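Local coordinates for 3-oxoacyl-(acyl-carrier protein) synthase II (Thermus thermophilus, PDB 1J3N) that probably catalyses the condensation step of fatty acid elongation, joining a two-carbon unit from malonyl-acyl carrier protein to a growing acyl chain, and works as a homodimer, at residues 109-113 with 190-196; 137-142 with 154-158. One frame throughout, in Å; residues are numbered along the deposited sequence.

Contact 1: 109-113 with 190-196; sequences METWE and AAITPMA
Glu113, reaching out from helix 109-122, meets Thr193 and Met195 at the N-terminal end of helix 194-202, where Thr193 occupies the N-cap position. The extended Glu113 chain lies alongside Thr193 and Met195, running the opposite way to each, and its OE1 takes both donors. Thr193 OG1 donates to Glu113 OE1 at 2.8 Å, and Met195 N donates to the same OE1 at 2.9 Å. The two come from opposite faces of the carboxylate: the hydroxyl stands above the plane, 47° out of it, while the amide arrives on the syn side, 34° out. This double grip should restrict rotation of the carboxylate, and the helix N terminus is likely to stabilise its negative charge. The other oxygen, Glu113 OE2, lies 3.4 Å from Pro194 CD.

Met109, one turn earlier, directs its CG, anti to the backbone N (chi1 -165°), at the loop, with a close approach of 3.2 Å to Thr193 OG1. Its apolar packing rests on three contacts: Met109 CG lies 4.0 Å from Ala196 CB and 4.3 Å from Ala191 CB, and beyond the bend of the chain Met109 CE rests 3.8 Å from Met195 CG, the two methionine side chains crossing at about a right angle. Trp112 of the second subunit also packs on Met109, which places this cluster at the dimer interface. Glu110 OE2 forms a salt bridge with Arg70 and accepts from water 1, which donates also to Ile192 O. Thr193 completes its cap by accepting a weak bond from Ala196 N to OG1 at 3.4 Å.

Contact 2: 137-142 with 154-158; sequences ANMASA and SSTVV
Asn138 and Thr156 bring their CA atoms to 5.4 Å and Ser141 and Ser154 to 6.1 Å, so the entry to helix 139-148 runs in the opposite sense to the extended backbone of 154-158. A direct hydrogen bond across the segments runs from the Ser141 hydroxyl to the Ser155 carbonyl: OG lies 2.8 Å from Ser155 O, with a C=O...OG angle of 146° and a tilt of 34° from the carbonyl plane. Ser141 OG also bonds to Val102 N of strand 98-103, and one small side chain thereby joins helix, extended segment and strand. With an alanine in place of Ser141, Ser155 O and Val102 N would probably lose the hydroxyl they share, and the helix its polar tie to strand 98-103.

Thr156 turns its two branches to different tasks. OG1, beside its own backbone N (chi1 -61°), approaches to 3.2 Å from Asn138 CA and donates to water 2, 2.7 Å away. That water also accepts from Ser141 N and donates to Ala137 O, a three-way link that satisfies backbone groups at the start of the helix. The methyl CG2 faces Ala137 instead, 3.6 Å from Ala137 O. Farther along, Ala137 CB meets Val158 CG2 at 3.7 Å.

Ser155 pairs through its backbone with Thr100, whereas Thr156 and Val158 make backbone bonds to the second subunit, where Val158 packs on its counterpart. Such an extended segment, flanking strand 98-103 and meeting its mate across the dimer, is characteristic of the thiolase fold of condensing enzymes.

From the N terminus, the chain leaves strand 98-103 and enters helix 109-122, whose first turn opens the longer loop. Inside it, contact 2 closes a short loop with 11 residues between 137-142 and 154-158. The chain continues through helix 163-176 and strand 182-189 to 190-196, where contact 1 closes the outer loop; contact 2 is nested in it, without crossing. Their centres lie about 18 Å apart, their nearest atoms about 7 Å. Contact 1 ties the starts of helices 109-122 and 194-202, which follow the parallel neighbouring strands 98-103 and 182-189; contact 2 seats helix 139-148 on the extended segment beside strand 98-103. Both touch the second subunit.

Contact 1: 109-113 with 190-196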
loop_
_atom_site.group_PDB
_atom_site.type_symbol
_atom_site.label_atom_id
_atom_site.label_comp_id
_atom_site.label_asym_id
_atom_site.label_seq_id
_atom_site.Cartn_x
_atom_site.Cartn_y
_atom_site.Cartn_z
ATOM N N MET A 109 11.016 -7.802 -7.428
ATOM C CA MET A 109 11.362 -9.216 -7.344
ATOM C C MET A 109 12.755 -9.549 -7.917
ATOM O O MET A 109 13.524 -10.275 -7.291
ATOM C CB MET A 109 10.290 -10.040 -8.063
ATOM C CG MET A 109 10.311 -11.533 -7.755
ATOM S SD MET A 109 10.024 -11.913 -6.010
ATOM C CE MET A 109 11.429 -12.981 -5.699
ATOM N N GLU A 110 13.081 -9.032 -9.100
ATOM C CA GLU A 110 14.392 -9.313 -9.689
ATOM C C GLU A 110 15.507 -8.730 -8.828
ATOM O O GLU A 110 16.549 -9.360 -8.629
ATOM C CB GLU A 110 14.503 -8.740 -11.107
ATOM C CG GLU A 110 13.553 -9.342 -12.132
ATOM C CD GLU A 110 13.920 -8.958 -13.565
ATOM O OE1 GLU A 110 14.444 -7.842 -13.793
ATOM O OE2 GLU A 110 13.676 -9.774 -14.469
ATOM N N THR A 111 15.278 -7.525 -8.312
ATOM C CA THR A 111 16.258 -6.852 -7.469
ATOM C C THR A 111 16.487 -7.646 -6.190
ATOM O O THR A 111 17.615 -7.755 -5.702
ATOM C CB THR A 111 15.794 -5.414 -7.117
ATOM O OG1 THR A 111 15.757 -4.623 -8.311
ATOM C CG2 THR A 111 16.749 -4.767 -6.115
ATOM N N TRP A 112 15.413 -8.210 -5.648
ATOM C CA TRP A 112 15.521 -9.003 -4.435
ATOM C C TRP A 112 16.445 -10.201 -4.652
ATOM O O TRP A 112 17.260 -10.527 -3.790
ATOM C CB TRP A 112 14.140 -9.493 -3.983
ATOM C CG TRP A 112 13.459 -8.597 -2.976
ATOM C CD1 TRP A 112 12.345 -7.826 -3.174
ATOM C CD2 TRP A 112 13.811 -8.445 -1.593
ATOM N NE1 TRP A 112 11.979 -7.209 -1.996
ATOM C CE2 TRP A 112 12.862 -7.571 -1.012
ATOM C CE3 TRP A 112 14.837 -8.961 -0.792
ATOM C CZ2 TRP A 112 12.906 -7.207 0.344
ATOM C CZ3 TRP A 112 14.883 -8.599 0.558
ATOM C CH2 TRP A 112 13.921 -7.729 1.108
ATOM N N GLU A 113 16.320 -10.857 -5.804
ATOM C CA GLU A 113 17.161 -12.020 -6.098
ATOM C C GLU A 113 18.607 -11.617 -6.346
ATOM O O GLU A 113 19.529 -12.272 -5.865
ATOM C CB GLU A 113 16.634 -12.775 -7.321
ATOM C CG GLU A 113 15.249 -13.382 -7.125
ATOM C CD GLU A 113 14.862 -14.325 -8.248
ATOM O OE1 GLU A 113 13.720 -14.833 -8.236
ATOM O OE2 GLU A 113 15.701 -14.562 -9.143
ATOM N N ALA A 190 6.143 -7.455 -11.792
ATOM C CA ALA A 190 7.237 -8.028 -12.575
ATOM C C ALA A 190 7.829 -9.174 -11.758
ATOM O O ALA A 190 8.977 -9.108 -11.321
ATOM C CB ALA A 190 8.299 -6.967 -12.845
ATOM N N ALA A 191 7.034 -10.220 -11.552
ATOM C CA ALA A 191 7.467 -11.353 -10.751
ATOM C C ALA A 191 7.741 -12.661 -11.501
ATOM O O ALA A 191 7.712 -13.747 -10.903
ATOM C CB ALA A 191 6.461 -11.596 -9.636
ATOM N N ILE A 192 7.996 -12.577 -12.799
ATOM C CA ILE A 192 8.313 -13.781 -13.549
ATOM C C ILE A 192 9.796 -14.021 -13.294
ATOM O O ILE A 192 10.661 -13.624 -14.084
ATOM C CB ILE A 192 8.038 -13.608 -15.061
ATOM C CG1 ILE A 192 6.531 -13.405 -15.283
ATOM C CG2 ILE A 192 8.521 -14.841 -15.830
ATOM C CD1 ILE A 192 6.101 -13.342 -16.755
ATOM N N THR A 193 10.076 -14.629 -12.144
ATOM C CA THR A 193 11.438 -14.932 -11.732
ATOM C C THR A 193 11.490 -16.341 -11.139
ATOM O O THR A 193 10.458 -16.922 -10.776
ATOM C CB THR A 193 11.960 -13.892 -10.697
ATOM O OG1 THR A 193 11.309 -14.083 -9.434
ATOM C CG2 THR A 193 11.691 -12.486 -11.182
ATOM N N PRO A 194 12.692 -16.919 -11.049
ATOM C CA PRO A 194 12.853 -18.272 -10.501
ATOM C C PRO A 194 12.235 -18.439 -9.118
ATOM O O PRO A 194 11.497 -19.397 -8.858
ATOM C CB PRO A 194 14.369 -18.458 -10.465
ATOM C CG PRO A 194 14.859 -17.574 -11.577
ATOM C CD PRO A 194 13.986 -16.354 -11.476
ATOM N N MET A 195 12.536 -17.491 -8.236
ATOM C CA MET A 195 12.047 -17.542 -6.863
ATOM C C MET A 195 10.552 -17.340 -6.672
ATOM O O MET A 195 9.965 -17.932 -5.774
ATOM C CB MET A 195 12.811 -16.533 -6.000
ATOM C CG MET A 195 12.335 -16.460 -4.557
ATOM S SD MET A 195 13.491 -15.530 -3.535
ATOM C CE MET A 195 13.217 -16.301 -1.959
ATOM N N ALA A 196 9.938 -16.503 -7.497
ATOM C CA ALA A 196 8.502 -16.239 -7.375
ATOM C C ALA A 196 7.661 -17.365 -7.966
ATOM O O ALA A 196 6.687 -17.806 -7.360
ATOM C CB ALA A 196 8.155 -14.929 -8.050
HETATM O O HOH W 1 11.275 -11.086 -15.014
#

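Contact 2: 137-142 with 154-158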
loop_
_atom_site.group_PDB
_atom_site.type_symbol
_atom_site.label_atom_id
_atom_site.label_comp_id
_atom_site.label_asym_id
_atom_site.label_seq_id
_atom_site.Cartn_x
_atom_site.Cartn_y
_atom_site.Cartn_z
ATOM N N ALA A 137 7.963 -1.029 -2.860
ATOM C CA ALA A 137 6.704 -0.813 -3.580
ATOM C C ALA A 137 6.323 0.595 -3.995
ATOM O O ALA A 137 5.763 0.787 -5.070
ATOM C CB ALA A 137 5.540 -1.433 -2.777
ATOM N N ASN A 138 6.612 1.575 -3.148
ATOM C CA ASN A 138 6.250 2.957 -3.435
ATOM C C ASN A 138 7.078 3.626 -4.526
ATOM O O ASN A 138 6.840 4.791 -4.852
ATOM C CB ASN A 138 6.354 3.780 -2.151
ATOM C CG ASN A 138 7.766 3.783 -1.576
ATOM O OD1 ASN A 138 8.484 4.783 -1.653
ATOM N ND2 ASN A 138 8.171 2.655 -1.009
ATOM N N MET A 139 8.039 2.907 -5.102
ATOM C CA MET A 139 8.876 3.522 -6.126
ATOM C C MET A 139 8.245 3.650 -7.512
ATOM O O MET A 139 8.765 4.368 -8.357
ATOM C CB MET A 139 10.219 2.806 -6.220
ATOM C CG MET A 139 11.071 2.977 -4.977
ATOM S SD MET A 139 11.181 4.681 -4.427
ATOM C CE MET A 139 12.310 5.360 -5.608
ATOM N N ALA A 140 7.134 2.959 -7.750
ATOM C CA ALA A 140 6.455 3.085 -9.030
ATOM C C ALA A 140 5.750 4.448 -9.015
ATOM O O ALA A 140 5.871 5.237 -9.947
ATOM C CB ALA A 140 5.449 1.965 -9.208
ATOM N N SER A 141 5.017 4.722 -7.944
ATOM C CA SER A 141 4.337 6.004 -7.804
ATOM C C SER A 141 5.366 7.137 -7.773
ATOM O O SER A 141 5.252 8.114 -8.514
ATOM C CB SER A 141 3.510 6.033 -6.521
ATOM O OG SER A 141 2.333 5.253 -6.661
ATOM N N ALA A 142 6.380 6.978 -6.930
ATOM C CA ALA A 142 7.433 7.975 -6.783
ATOM C C ALA A 142 8.127 8.318 -8.095
ATOM O O ALA A 142 8.351 9.493 -8.397
ATOM C CB ALA A 142 8.469 7.493 -5.770
ATOM N N SER A 154 0.981 11.251 -3.493
ATOM C CA SER A 154 1.664 10.128 -4.134
ATOM C C SER A 154 1.636 8.941 -3.175
ATOM O O SER A 154 2.457 8.854 -2.259
ATOM C CB SER A 154 3.117 10.513 -4.452
ATOM O OG SER A 154 3.754 9.541 -5.262
ATOM N N SER A 155 0.697 8.022 -3.383
ATOM C CA SER A 155 0.580 6.870 -2.495
ATOM C C SER A 155 0.702 5.524 -3.196
ATOM O O SER A 155 0.730 5.438 -4.428
ATOM C CB SER A 155 -0.738 6.933 -1.714
ATOM O OG SER A 155 -0.678 6.084 -0.572
ATOM N N THR A 156 0.774 4.471 -2.387
ATOM C CA THR A 156 0.929 3.116 -2.886
ATOM C C THR A 156 0.199 2.094 -2.027
ATOM O O THR A 156 0.371 2.065 -0.814
ATOM C CB THR A 156 2.428 2.715 -2.911
ATOM O OG1 THR A 156 3.155 3.591 -3.785
ATOM C CG2 THR A 156 2.584 1.274 -3.372
ATOM N N VAL A 157 -0.614 1.253 -2.659
ATOM C CA VAL A 157 -1.328 0.202 -1.945
ATOM C C VAL A 157 -0.771 -1.146 -2.410
ATOM O O VAL A 157 -0.405 -1.316 -3.580
ATOM C CB VAL A 157 -2.854 0.244 -2.223
ATOM C CG1 VAL A 157 -3.452 1.541 -1.691
ATOM C CG2 VAL A 157 -3.116 0.112 -3.714
ATOM N N VAL A 158 -0.681 -2.082 -1.475
ATOM C CA VAL A 158 -0.183 -3.420 -1.736
ATOM C C VAL A 158 -1.176 -4.385 -1.102
ATOM O O VAL A 158 -1.160 -4.593 0.110
ATOM C CB VAL A 158 1.220 -3.636 -1.100
ATOM C CG1 VAL A 158 1.694 -5.073 -1.334
ATOM C CG2 VAL A 158 2.221 -2.645 -1.708
HETATM O O HOH W 2 4.167 2.513 -6.081
#